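Local coordinates for protein (S)-imine reductase (Streptomyces sp. GF3546, PDB 4OQY) that reduces imines to amines with S selectivity, probably drawing the hydride from NADPH, at residues Glu102-Ala107 against Ala112-Gly117; Leu181-Thr186 against Pro202-Met207; Ala17-Phe22 against Glu40-Arg45. All coordinates share one frame; numbering follows the deposited sequence.

Interaction 1: Glu102-Ala107 against Ala112-Gly117; sequences EAAKWA and AKHLTG
The backbone oxygens of A104, on helix 97-109, and A112, just ahead of strand 113-119, grip the same water. It donates to A104 O at 2.8 Å and to A112 O at 3.1 Å, supplying both hydrogens and joining two acceptors that could not bond each other. Beside it the link is direct: A112 N gives its hydrogen to A107 O over 3.0 Å, almost straight at the hydrogen (164°), though the donor stands above the carbonyl plane. This bond reaches back five residues and pins the returning chain to the last turns of the helix. The methyls of A107 and A112 close the same corner, CB to CB at 4.2 Å.

Farther along, H114 fills the groove between the two elements. With CG anti to the backbone N (chi1 -178°), its imidazole runs along the helix surface, one face turned to the backbone. A104 N sits over the ring centre, 4.1 Å above the plane. The root of the side chain is packed too, H114 CB lying 3.8 Å from A104 CA, while at the far end of the ring H114 NE2 meets the methyl A103 CB at 3.9 Å. A103 and A104 are small enough to allow the ring this near the helix; the A107 methyl packs on H114 CB. Y70 of helix 70-77 and N91 of strand 88-91 also touch the H114 side chain.

Helix and strand run nearly antiparallel, at 160°, with their axes 7.2 Å apart at closest approach. K113 and L115 hydrogen-bond through their backbones to I89, so strand 113-119 lies directly beside strand 88-91. The arrangement is the second half of a beta-alpha-beta crossover, in which helix 97-109 packs on the parallel part of the mixed sheet of the Rossmann-type dinucleotide-binding domain.

Interaction 2: Leu181-Thr186 against Pro202-Met207; sequences LSYYQT and PYATMM
Helices 163-192 and 197-207 form an antiparallel helical hairpin of the C-terminal reductive-aminase-like domain, held here by Y183 and T186 against A204 and T205. The two segments meet at 149° between their directions, and their axes stay 10.0 Å apart at closest approach. That spacing is bridged by one aromatic ring and two methyls. Y183 and A204 carry the nearest CA atoms, 6.3 Å from each other.

The Y183 side chain leaves its helix with CG anti to the backbone N (chi1 175°), which lays the ring across the gap. Its CE1 corner touches the methyl of A204, CE1 to CB at 3.7 Å. The backbone of the second helix comes to the rim of the ring: A204 O lies at the edge in the ring plane, 3.9 Å from Y183 CD1, and T205 N is also at the edge. T186 adds the second methyl, its CG2 resting 4.0 Å from A204 CB, so the alanine methyl is touched by both the tyrosine ring and a threonine branch. The other branch of T186 turns back to its own helix, where OG1 makes a weak hydrogen bond to S182 O.

Y183 and T205 point the same way, side by side, and at their ends Y183 OH donates a weak hydrogen bond of 3.4 Å to T205 OG1. The stronger partner of that threonine hydroxyl is the backbone O of L201, one turn earlier, consistent with OG1 acting as acceptor toward Y183.

L201 and T208 also pack on Y183, and L200 on T186. On another side of helix 163-192, L181 and Q185 lie on L257 of helix 256-270, while Y203, turned from the hairpin, hydrogen-bonds D156 of the second subunit and stacks edge-to-face on Y168 of that subunit.

Interaction 3: Ala17-Phe22 against Glu40-Arg45; sequences AMVNTF and EALVAR
N20, near the middle of helix 13-24, and L42, on the short helix 40-44, bring the two backbones to 7.0 Å between their CA atoms, and R45 follows on the second segment to reach back over the first helix. L42 supplies the apolar half. Its CD2 lies 3.9 Å from V19 CG1 and 3.7 Å from N20 CG, wedging the branch between valine and asparagine, while CD1 lies against V19 CB. The R45 chain, bent at chi3 (59°), brings its guanidinium to N20, the side chains crossing at about a right angle. The amide and guanidinium planes are nearly parallel, 9° apart, and N20 CG sits at the guanidinium edge, in its plane. NH1 donates to N20 O over 3.2 Å, bent at the hydrogen (139°) and tilted from both planes. NH2 forms a salt bridge to D24 OD1. With an alanine in place of N20, R45 would probably lose the flat neighbour at its edge, though its bonds to the backbone O and to D24 could remain, and a gap is likely to open beside L42 CD2. This carbonyl and carboxylate probably balance part of the R45 charge, a polar rim beside the V19-L42 apolar contact.

Interactions 1 and 3 belong to the N-terminal Rossmann-type domain, their centres 26 Å apart and their nearest atoms about 8 Å, without touching. Interaction 2 lies in the C-terminal helical domain, its centre 39 Å from that of interaction 1, on the opposite side of the chain's centre, and 37 Å from that of interaction 3. Interaction 3 stands nearest the cofactor site: the side chain of L42 is about 4 Å from that of the NADPH-binding L11. The side chain of H114 of interaction 1 is about 10 Å from that of L67, another NADPH-binding residue. Interaction 2 is remote from these residues and instead belongs to the helical part that meets the second subunit.

Interaction 1: Glu102-Ala107 against Ala112-Gly117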
ATOM      1  N   GLU B 102     -25.837  -8.402 -13.530  1.00 24.78           N
ATOM      2  CA  GLU B 102     -27.280  -8.290 -13.420  1.00 25.16           C
ATOM      3  C   GLU B 102     -27.797  -7.103 -14.230  1.00 24.45           C
ATOM      4  O   GLU B 102     -28.815  -7.185 -14.905  1.00 24.15           O
ATOM      5  CB  GLU B 102     -27.655  -8.181 -11.939  1.00 25.97           C
ATOM      6  CG  GLU B 102     -29.093  -7.800 -11.602  1.00 26.72           C
ATOM      7  CD  GLU B 102     -29.307  -7.711 -10.098  1.00 27.28           C
ATOM      8  OE1 GLU B 102     -28.793  -6.759  -9.461  1.00 26.74           O
ATOM      9  OE2 GLU B 102     -29.994  -8.604  -9.541  1.00 28.55           O
ATOM     10  N   ALA B 103     -27.089  -5.979 -14.147  1.00 23.78           N
ATOM     11  CA  ALA B 103     -27.508  -4.788 -14.861  1.00 23.37           C
ATOM     12  C   ALA B 103     -27.478  -4.971 -16.366  1.00 23.39           C
ATOM     13  O   ALA B 103     -28.375  -4.489 -17.062  1.00 23.33           O
ATOM     14  CB  ALA B 103     -26.669  -3.606 -14.436  1.00 23.04           C
ATOM     15  N   ALA B 104     -26.460  -5.663 -16.872  1.00 23.72           N
ATOM     16  CA  ALA B 104     -26.363  -5.950 -18.312  1.00 24.09           C
ATOM     17  C   ALA B 104     -27.569  -6.754 -18.823  1.00 24.76           C
ATOM     18  O   ALA B 104     -28.161  -6.429 -19.869  1.00 24.91           O
ATOM     19  CB  ALA B 104     -25.068  -6.677 -18.619  1.00 24.17           C
ATOM     20  N   LYS B 105     -27.928  -7.790 -18.066  1.00 25.26           N
ATOM     21  CA  LYS B 105     -29.116  -8.586 -18.350  1.00 26.10           C
ATOM     22  C   LYS B 105     -30.405  -7.755 -18.323  1.00 25.87           C
ATOM     23  O   LYS B 105     -31.273  -7.889 -19.183  1.00 26.35           O
ATOM     24  CB  LYS B 105     -29.272  -9.678 -17.285  1.00 27.02           C
ATOM     25  CG  LYS B 105     -28.271 -10.821 -17.285  1.00 27.98           C
ATOM     26  CD  LYS B 105     -28.535 -11.697 -16.074  1.00 28.90           C
ATOM     27  CE  LYS B 105     -27.961 -13.096 -16.164  1.00 30.05           C
ATOM     28  NZ  LYS B 105     -26.539 -13.061 -15.757  1.00 30.08           N
ATOM     29  N   TRP B 106     -30.570  -6.969 -17.280  1.00 25.33           N
ATOM     30  CA  TRP B 106     -31.741  -6.125 -17.147  1.00 25.34           C
ATOM     31  C   TRP B 106     -31.846  -5.118 -18.303  1.00 24.82           C
ATOM     32  O   TRP B 106     -32.935  -4.904 -18.865  1.00 24.65           O
ATOM     33  CB  TRP B 106     -31.668  -5.433 -15.793  1.00 25.37           C
ATOM     34  CG  TRP B 106     -32.770  -4.540 -15.486  1.00 25.68           C
ATOM     35  CD1 TRP B 106     -33.982  -4.874 -14.959  1.00 26.44           C
ATOM     36  CD2 TRP B 106     -32.778  -3.146 -15.676  1.00 25.70           C
ATOM     37  NE1 TRP B 106     -34.750  -3.753 -14.824  1.00 26.59           N
ATOM     38  CE2 TRP B 106     -34.027  -2.674 -15.252  1.00 25.84           C
ATOM     39  CE3 TRP B 106     -31.848  -2.239 -16.183  1.00 25.23           C
ATOM     40  CZ2 TRP B 106     -34.373  -1.329 -15.304  1.00 25.89           C
ATOM     41  CZ3 TRP B 106     -32.193  -0.887 -16.220  1.00 25.43           C
ATOM     42  CH2 TRP B 106     -33.446  -0.455 -15.795  1.00 25.46           C
ATOM     43  N   ALA B 107     -30.724  -4.477 -18.660  1.00 24.34           N
ATOM     44  CA  ALA B 107     -30.739  -3.532 -19.763  1.00 23.85           C
ATOM     45  C   ALA B 107     -31.238  -4.210 -21.027  1.00 24.27           C
ATOM     46  O   ALA B 107     -32.065  -3.645 -21.749  1.00 24.10           O
ATOM     47  CB  ALA B 107     -29.345  -2.916 -19.995  1.00 23.59           C
ATOM     48  N   ALA B 112     -31.700  -2.334 -24.422  1.00 25.39           N
ATOM     49  CA  ALA B 112     -30.490  -1.505 -24.362  1.00 25.27           C
ATOM     50  C   ALA B 112     -29.278  -2.410 -24.190  1.00 25.40           C
ATOM     51  O   ALA B 112     -29.405  -3.534 -23.692  1.00 25.95           O
ATOM     52  CB  ALA B 112     -30.570  -0.520 -23.205  1.00 24.58           C
ATOM     53  N   LYS B 113     -28.131  -1.912 -24.627  1.00 25.40           N
ATOM     54  CA  LYS B 113     -26.818  -2.536 -24.441  1.00 25.52           C
ATOM     55  C   LYS B 113     -26.134  -1.881 -23.260  1.00 24.62           C
ATOM     56  O   LYS B 113     -26.350  -0.701 -22.999  1.00 24.42           O
ATOM     57  CB  LYS B 113     -25.945  -2.284 -25.667  1.00 26.32           C
ATOM     58  CG  LYS B 113     -26.584  -2.652 -26.992  1.00 27.26           C
ATOM     59  CD  LYS B 113     -26.710  -4.149 -27.091  1.00 28.11           C
ATOM     60  CE  LYS B 113     -27.237  -4.559 -28.442  1.00 29.12           C
ATOM     61  NZ  LYS B 113     -27.263  -6.044 -28.464  1.00 29.97           N
ATOM     62  N   HIS B 114     -25.274  -2.617 -22.577  1.00 24.15           N
ATOM     63  CA  HIS B 114     -24.647  -2.119 -21.367  1.00 23.37           C
ATOM     64  C   HIS B 114     -23.159  -2.294 -21.460  1.00 23.37           C
ATOM     65  O   HIS B 114     -22.686  -3.400 -21.699  1.00 23.81           O
ATOM     66  CB  HIS B 114     -25.154  -2.909 -20.209  1.00 23.03           C
ATOM     67  CG  HIS B 114     -24.633  -2.485 -18.882  1.00 22.41           C
ATOM     68  ND1 HIS B 114     -23.492  -3.012 -18.322  1.00 22.44           N
ATOM     69  CD2 HIS B 114     -25.163  -1.665 -17.947  1.00 22.09           C
ATOM     70  CE1 HIS B 114     -23.320  -2.504 -17.116  1.00 22.07           C
ATOM     71  NE2 HIS B 114     -24.325  -1.689 -16.865  1.00 21.88           N
ATOM     72  N   LEU B 115     -22.439  -1.191 -21.283  1.00 22.89           N
ATOM     73  CA  LEU B 115     -20.980  -1.184 -21.135  1.00 22.79           C
ATOM     74  C   LEU B 115     -20.640  -0.817 -19.711  1.00 22.08           C
ATOM     75  O   LEU B 115     -21.070   0.222 -19.195  1.00 21.70           O
ATOM     76  CB  LEU B 115     -20.298  -0.164 -22.070  1.00 23.17           C
ATOM     77  CG  LEU B 115     -20.360  -0.406 -23.585  1.00 23.79           C
ATOM     78  CD1 LEU B 115     -19.740   0.763 -24.338  1.00 24.04           C
ATOM     79  CD2 LEU B 115     -19.693  -1.713 -24.000  1.00 24.20           C
ATOM     80  N   THR B 116     -19.847  -1.665 -19.089  1.00 21.88           N
ATOM     81  CA  THR B 116     -19.356  -1.416 -17.752  1.00 21.61           C
ATOM     82  C   THR B 116     -18.047  -0.627 -17.848  1.00 21.70           C
ATOM     83  O   THR B 116     -17.093  -1.047 -18.526  1.00 21.83           O
ATOM     84  CB  THR B 116     -19.104  -2.731 -16.999  1.00 21.62           C
ATOM     85  OG1 THR B 116     -20.262  -3.573 -17.092  1.00 21.63           O
ATOM     86  CG2 THR B 116     -18.806  -2.460 -15.529  1.00 21.36           C
ATOM     87  N   GLY B 117     -18.011   0.502 -17.147  1.00 21.61           N
ATOM     88  CA  GLY B 117     -16.809   1.332 -17.059  1.00 21.84           C
ATOM     89  C   GLY B 117     -16.313   1.421 -15.631  1.00 21.75           C
ATOM     90  O   GLY B 117     -17.092   1.695 -14.725  1.00 21.67           O
TER
HETATM   91  O   HOH W   1     -27.255  -5.211 -22.181  1.00 30.69           O

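Interaction 2: Leu181-Thr186 against Pro202-Met207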
ATOM      1  N   LEU B 181      -5.297   2.682   4.595  1.00 21.52           N
ATOM      2  CA  LEU B 181      -5.372   2.403   6.019  1.00 21.13           C
ATOM      3  C   LEU B 181      -4.001   2.130   6.622  1.00 20.86           C
ATOM      4  O   LEU B 181      -3.764   2.498   7.747  1.00 20.95           O
ATOM      5  CB  LEU B 181      -6.358   1.256   6.345  1.00 20.82           C
ATOM      6  CG  LEU B 181      -7.844   1.590   6.155  1.00 20.80           C
ATOM      7  CD1 LEU B 181      -8.761   0.470   6.658  1.00 20.70           C
ATOM      8  CD2 LEU B 181      -8.207   2.887   6.858  1.00 21.22           C
ATOM      9  N   SER B 182      -3.102   1.481   5.895  1.00 20.51           N
ATOM     10  CA  SER B 182      -1.785   1.172   6.451  1.00 20.57           C
ATOM     11  C   SER B 182      -1.002   2.470   6.699  1.00 21.04           C
ATOM     12  O   SER B 182      -0.233   2.586   7.646  1.00 21.16           O
ATOM     13  CB  SER B 182      -1.013   0.232   5.538  1.00 20.42           C
ATOM     14  OG  SER B 182      -0.490   0.882   4.402  1.00 20.67           O
ATOM     15  N   TYR B 183      -1.268   3.443   5.847  1.00 21.20           N
ATOM     16  CA  TYR B 183      -0.683   4.778   5.946  1.00 21.86           C
ATOM     17  C   TYR B 183      -1.184   5.450   7.215  1.00 22.20           C
ATOM     18  O   TYR B 183      -0.407   5.832   8.078  1.00 22.54           O
ATOM     19  CB  TYR B 183      -1.102   5.529   4.706  1.00 21.92           C
ATOM     20  CG  TYR B 183      -0.719   6.956   4.618  1.00 22.56           C
ATOM     21  CD1 TYR B 183       0.538   7.289   4.186  1.00 23.08           C
ATOM     22  CD2 TYR B 183      -1.628   7.981   4.896  1.00 22.85           C
ATOM     23  CE1 TYR B 183       0.916   8.602   4.039  1.00 23.69           C
ATOM     24  CE2 TYR B 183      -1.249   9.319   4.757  1.00 23.59           C
ATOM     25  CZ  TYR B 183       0.030   9.604   4.335  1.00 23.99           C
ATOM     26  OH  TYR B 183       0.476  10.908   4.181  1.00 25.04           O
ATOM     27  N   TYR B 184      -2.497   5.481   7.394  1.00 22.22           N
ATOM     28  CA  TYR B 184      -3.060   5.984   8.651  1.00 22.68           C
ATOM     29  C   TYR B 184      -2.609   5.237   9.918  1.00 22.52           C
ATOM     30  O   TYR B 184      -2.423   5.854  10.968  1.00 22.78           O
ATOM     31  CB  TYR B 184      -4.592   6.004   8.583  1.00 22.75           C
ATOM     32  CG  TYR B 184      -5.133   6.975   7.560  1.00 23.21           C
ATOM     33  CD1 TYR B 184      -4.474   8.177   7.270  1.00 23.93           C
ATOM     34  CD2 TYR B 184      -6.313   6.711   6.910  1.00 23.10           C
ATOM     35  CE1 TYR B 184      -4.974   9.057   6.316  1.00 24.32           C
ATOM     36  CE2 TYR B 184      -6.821   7.582   5.981  1.00 23.48           C
ATOM     37  CZ  TYR B 184      -6.146   8.746   5.686  1.00 24.05           C
ATOM     38  OH  TYR B 184      -6.707   9.593   4.773  1.00 24.68           O
ATOM     39  N   GLN B 185      -2.429   3.921   9.801  1.00 21.95           N
ATOM     40  CA  GLN B 185      -1.995   3.072  10.899  1.00 21.91           C
ATOM     41  C   GLN B 185      -0.627   3.528  11.376  1.00 22.29           C
ATOM     42  O   GLN B 185      -0.367   3.599  12.561  1.00 22.50           O
ATOM     43  CB  GLN B 185      -1.978   1.591  10.441  1.00 21.36           C
ATOM     44  CG  GLN B 185      -1.607   0.570  11.506  1.00 21.31           C
ATOM     45  CD  GLN B 185      -2.741   0.249  12.476  1.00 21.34           C
ATOM     46  OE1 GLN B 185      -3.898   0.152  12.092  1.00 21.14           O
ATOM     47  NE2 GLN B 185      -2.395   0.098  13.740  1.00 21.57           N
ATOM     48  N   THR B 186       0.239   3.858  10.430  1.00 22.41           N
ATOM     49  CA  THR B 186       1.557   4.313  10.733  1.00 22.85           C
ATOM     50  C   THR B 186       1.535   5.666  11.456  1.00 23.48           C
ATOM     51  O   THR B 186       2.351   5.924  12.348  1.00 23.85           O
ATOM     52  CB  THR B 186       2.318   4.430   9.388  1.00 22.88           C
ATOM     53  OG1 THR B 186       2.792   3.131   8.990  1.00 22.51           O
ATOM     54  CG2 THR B 186       3.416   5.368   9.471  1.00 23.53           C
ATOM     55  N   PRO B 202       5.943  13.062   5.798  1.00 31.63           N
ATOM     56  CA  PRO B 202       6.813  12.841   4.639  1.00 31.55           C
ATOM     57  C   PRO B 202       7.401  11.429   4.581  1.00 30.66           C
ATOM     58  O   PRO B 202       7.488  10.849   3.506  1.00 29.93           O
ATOM     59  CB  PRO B 202       7.917  13.899   4.807  1.00 32.67           C
ATOM     60  CG  PRO B 202       7.856  14.313   6.235  1.00 33.01           C
ATOM     61  CD  PRO B 202       6.416  14.186   6.624  1.00 32.50           C
ATOM     62  N   TYR B 203       7.765  10.864   5.726  1.00 30.51           N
ATOM     63  CA  TYR B 203       8.262   9.479   5.756  1.00 29.91           C
ATOM     64  C   TYR B 203       7.204   8.461   5.332  1.00 29.18           C
ATOM     65  O   TYR B 203       7.461   7.583   4.481  1.00 28.81           O
ATOM     66  CB  TYR B 203       8.791   9.131   7.147  1.00 29.85           C
ATOM     67  CG  TYR B 203      10.063   9.864   7.473  1.00 30.53           C
ATOM     68  CD1 TYR B 203      11.285   9.393   7.015  1.00 30.65           C
ATOM     69  CD2 TYR B 203      10.046  11.040   8.211  1.00 31.24           C
ATOM     70  CE1 TYR B 203      12.461  10.059   7.295  1.00 31.54           C
ATOM     71  CE2 TYR B 203      11.222  11.724   8.495  1.00 31.99           C
ATOM     72  CZ  TYR B 203      12.426  11.226   8.028  1.00 32.15           C
ATOM     73  OH  TYR B 203      13.602  11.864   8.313  1.00 32.68           O
ATOM     74  N   ALA B 204       6.018   8.571   5.929  1.00 29.05           N
ATOM     75  CA  ALA B 204       4.908   7.650   5.602  1.00 28.51           C
ATOM     76  C   ALA B 204       4.592   7.745   4.095  1.00 28.65           C
ATOM     77  O   ALA B 204       4.292   6.738   3.444  1.00 27.52           O
ATOM     78  CB  ALA B 204       3.677   7.963   6.446  1.00 28.35           C
ATOM     79  N   THR B 205       4.726   8.955   3.547  1.00 29.55           N
ATOM     80  CA  THR B 205       4.448   9.193   2.147  1.00 29.96           C
ATOM     81  C   THR B 205       5.471   8.457   1.326  1.00 30.54           C
ATOM     82  O   THR B 205       5.102   7.713   0.428  1.00 30.19           O
ATOM     83  CB  THR B 205       4.461  10.702   1.811  1.00 30.66           C
ATOM     84  OG1 THR B 205       3.411  11.344   2.532  1.00 30.74           O
ATOM     85  CG2 THR B 205       4.248  10.937   0.327  1.00 30.72           C
ATOM     86  N   MET B 206       6.750   8.652   1.631  1.00 32.16           N
ATOM     87  CA  MET B 206       7.805   7.941   0.919  1.00 33.43           C
ATOM     88  C   MET B 206       7.678   6.426   1.080  1.00 32.01           C
ATOM     89  O   MET B 206       8.048   5.672   0.176  1.00 31.98           O
ATOM     90  CB  MET B 206       9.202   8.406   1.363  1.00 36.26           C
ATOM     91  CG  MET B 206      10.353   7.420   1.155  1.00 38.69           C
ATOM     92  SD  MET B 206      10.800   6.325   2.550  1.00 42.71           S
ATOM     93  CE  MET B 206      10.871   4.661   1.862  1.00 42.07           C
ATOM     94  N   MET B 207       7.206   5.983   2.240  1.00 30.73           N
ATOM     95  CA  MET B 207       7.101   4.550   2.479  1.00 29.71           C
ATOM     96  C   MET B 207       6.130   3.899   1.512  1.00 29.45           C
ATOM     97  O   MET B 207       6.278   2.712   1.225  1.00 29.70           O
ATOM     98  CB  MET B 207       6.689   4.266   3.912  1.00 28.82           C
ATOM     99  CG  MET B 207       7.794   4.499   4.928  1.00 28.90           C
ATOM    100  SD  MET B 207       7.154   4.600   6.600  1.00 28.28           S
ATOM    101  CE  MET B 207       8.560   5.141   7.555  1.00 29.07           C
TER

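Interaction 3: Ala17-Phe22 against Glu40-Arg45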
ATOM      1  N   ALA B  17     -16.997  16.847 -14.521  1.00 27.11           N
ATOM      2  CA  ALA B  17     -15.725  16.722 -15.235  1.00 26.76           C
ATOM      3  C   ALA B  17     -15.905  16.114 -16.622  1.00 26.18           C
ATOM      4  O   ALA B  17     -15.278  16.531 -17.603  1.00 26.19           O
ATOM      5  CB  ALA B  17     -14.752  15.879 -14.411  1.00 26.66           C
ATOM      6  N   MET B  18     -16.763  15.103 -16.703  1.00 25.30           N
ATOM      7  CA  MET B  18     -16.994  14.427 -17.972  1.00 24.99           C
ATOM      8  C   MET B  18     -17.674  15.353 -18.974  1.00 24.99           C
ATOM      9  O   MET B  18     -17.289  15.415 -20.147  1.00 25.08           O
ATOM     10  CB  MET B  18     -17.840  13.155 -17.757  1.00 24.49           C
ATOM     11  CG  MET B  18     -17.083  12.071 -17.022  1.00 24.38           C
ATOM     12  SD  MET B  18     -18.113  10.635 -16.611  1.00 24.28           S
ATOM     13  CE  MET B  18     -16.891   9.705 -15.723  1.00 24.29           C
ATOM     14  N   VAL B  19     -18.701  16.059 -18.508  1.00 24.88           N
ATOM     15  CA  VAL B  19     -19.423  16.982 -19.379  1.00 24.99           C
ATOM     16  C   VAL B  19     -18.437  18.054 -19.878  1.00 25.68           C
ATOM     17  O   VAL B  19     -18.368  18.298 -21.073  1.00 25.43           O
ATOM     18  CB  VAL B  19     -20.661  17.612 -18.688  1.00 24.85           C
ATOM     19  CG1 VAL B  19     -21.277  18.675 -19.583  1.00 25.22           C
ATOM     20  CG2 VAL B  19     -21.710  16.544 -18.352  1.00 24.24           C
ATOM     21  N   ASN B  20     -17.669  18.645 -18.963  1.00 26.32           N
ATOM     22  CA  ASN B  20     -16.719  19.724 -19.326  1.00 27.63           C
ATOM     23  C   ASN B  20     -15.730  19.243 -20.352  1.00 27.65           C
ATOM     24  O   ASN B  20     -15.430  19.936 -21.311  1.00 28.59           O
ATOM     25  CB  ASN B  20     -15.965  20.243 -18.099  1.00 28.37           C
ATOM     26  CG  ASN B  20     -16.799  21.207 -17.262  1.00 29.06           C
ATOM     27  OD1 ASN B  20     -16.931  21.039 -16.047  1.00 29.25           O
ATOM     28  ND2 ASN B  20     -17.340  22.235 -17.903  1.00 29.64           N
ATOM     29  N   THR B  21     -15.248  18.027 -20.147  1.00 27.19           N
ATOM     30  CA  THR B  21     -14.308  17.422 -21.064  1.00 27.30           C
ATOM     31  C   THR B  21     -14.927  17.157 -22.447  1.00 27.06           C
ATOM     32  O   THR B  21     -14.285  17.415 -23.491  1.00 27.14           O
ATOM     33  CB  THR B  21     -13.721  16.145 -20.463  1.00 26.99           C
ATOM     34  OG1 THR B  21     -12.951  16.503 -19.308  1.00 27.39           O
ATOM     35  CG2 THR B  21     -12.833  15.445 -21.466  1.00 27.28           C
ATOM     36  N   PHE B  22     -16.160  16.653 -22.464  1.00 26.05           N
ATOM     37  CA  PHE B  22     -16.878  16.459 -23.732  1.00 26.03           C
ATOM     38  C   PHE B  22     -17.065  17.786 -24.485  1.00 26.90           C
ATOM     39  O   PHE B  22     -16.841  17.874 -25.707  1.00 27.66           O
ATOM     40  CB  PHE B  22     -18.257  15.790 -23.490  1.00 24.98           C
ATOM     41  CG  PHE B  22     -18.227  14.277 -23.370  1.00 24.30           C
ATOM     42  CD1 PHE B  22     -17.528  13.504 -24.274  1.00 24.35           C
ATOM     43  CD2 PHE B  22     -19.003  13.633 -22.406  1.00 23.54           C
ATOM     44  CE1 PHE B  22     -17.521  12.133 -24.180  1.00 23.93           C
ATOM     45  CE2 PHE B  22     -19.015  12.249 -22.313  1.00 23.01           C
ATOM     46  CZ  PHE B  22     -18.282  11.499 -23.203  1.00 23.27           C
ATOM     47  N   GLU B  40     -26.107  24.433 -14.165  1.00 29.39           N
ATOM     48  CA  GLU B  40     -26.116  25.838 -14.629  1.00 30.33           C
ATOM     49  C   GLU B  40     -24.892  26.234 -15.450  1.00 30.03           C
ATOM     50  O   GLU B  40     -25.017  26.828 -16.514  1.00 30.61           O
ATOM     51  CB  GLU B  40     -26.171  26.780 -13.444  1.00 31.49           C
ATOM     52  CG  GLU B  40     -27.553  27.253 -13.054  1.00 32.24           C
ATOM     53  CD  GLU B  40     -27.478  28.193 -11.865  1.00 33.37           C
ATOM     54  OE1 GLU B  40     -26.845  29.264 -11.993  1.00 34.39           O
ATOM     55  OE2 GLU B  40     -28.041  27.848 -10.796  1.00 34.15           O
ATOM     56  N   ALA B  41     -23.713  25.972 -14.899  1.00 29.50           N
ATOM     57  CA  ALA B  41     -22.454  26.401 -15.523  1.00 29.48           C
ATOM     58  C   ALA B  41     -22.216  25.600 -16.793  1.00 28.55           C
ATOM     59  O   ALA B  41     -21.685  26.116 -17.800  1.00 28.61           O
ATOM     60  CB  ALA B  41     -21.287  26.229 -14.565  1.00 29.66           C
ATOM     61  N   LEU B  42     -22.631  24.341 -16.734  1.00 27.13           N
ATOM     62  CA  LEU B  42     -22.454  23.428 -17.825  1.00 26.39           C
ATOM     63  C   LEU B  42     -23.312  23.894 -18.979  1.00 26.32           C
ATOM     64  O   LEU B  42     -22.860  23.902 -20.113  1.00 26.33           O
ATOM     65  CB  LEU B  42     -22.835  21.982 -17.416  1.00 25.59           C
ATOM     66  CG  LEU B  42     -21.964  21.327 -16.341  1.00 25.41           C
ATOM     67  CD1 LEU B  42     -22.449  19.920 -16.032  1.00 24.69           C
ATOM     68  CD2 LEU B  42     -20.508  21.267 -16.769  1.00 25.61           C
ATOM     69  N   VAL B  43     -24.556  24.285 -18.686  1.00 26.15           N
ATOM     70  CA  VAL B  43     -25.467  24.822 -19.714  1.00 26.27           C
ATOM     71  C   VAL B  43     -24.887  26.110 -20.316  1.00 27.19           C
ATOM     72  O   VAL B  43     -24.825  26.277 -21.535  1.00 27.14           O
ATOM     73  CB  VAL B  43     -26.884  25.062 -19.149  1.00 26.08           C
ATOM     74  CG1 VAL B  43     -27.766  25.815 -20.145  1.00 26.35           C
ATOM     75  CG2 VAL B  43     -27.535  23.721 -18.783  1.00 25.34           C
ATOM     76  N   ALA B  44     -24.427  26.997 -19.452  1.00 28.03           N
ATOM     77  CA  ALA B  44     -23.756  28.224 -19.924  1.00 29.24           C
ATOM     78  C   ALA B  44     -22.554  27.944 -20.829  1.00 29.80           C
ATOM     79  O   ALA B  44     -22.186  28.797 -21.645  1.00 30.72           O
ATOM     80  CB  ALA B  44     -23.330  29.074 -18.745  1.00 29.82           C
ATOM     81  N   ARG B  45     -21.915  26.789 -20.670  1.00 29.73           N
ATOM     82  CA  ARG B  45     -20.811  26.431 -21.545  1.00 30.26           C
ATOM     83  C   ARG B  45     -21.290  25.745 -22.820  1.00 29.66           C
ATOM     84  O   ARG B  45     -20.465  25.420 -23.651  1.00 29.66           O
ATOM     85  CB  ARG B  45     -19.841  25.482 -20.857  1.00 30.48           C
ATOM     86  CG  ARG B  45     -18.878  26.078 -19.863  1.00 31.66           C
ATOM     87  CD  ARG B  45     -17.689  25.134 -19.702  1.00 32.03           C
ATOM     88  NE  ARG B  45     -17.008  24.935 -20.994  1.00 32.89           N
ATOM     89  CZ  ARG B  45     -16.189  23.921 -21.296  1.00 33.12           C
ATOM     90  NH1 ARG B  45     -15.912  22.979 -20.410  1.00 32.91           N
ATOM     91  NH2 ARG B  45     -15.654  23.846 -22.507  1.00 33.63           N
TER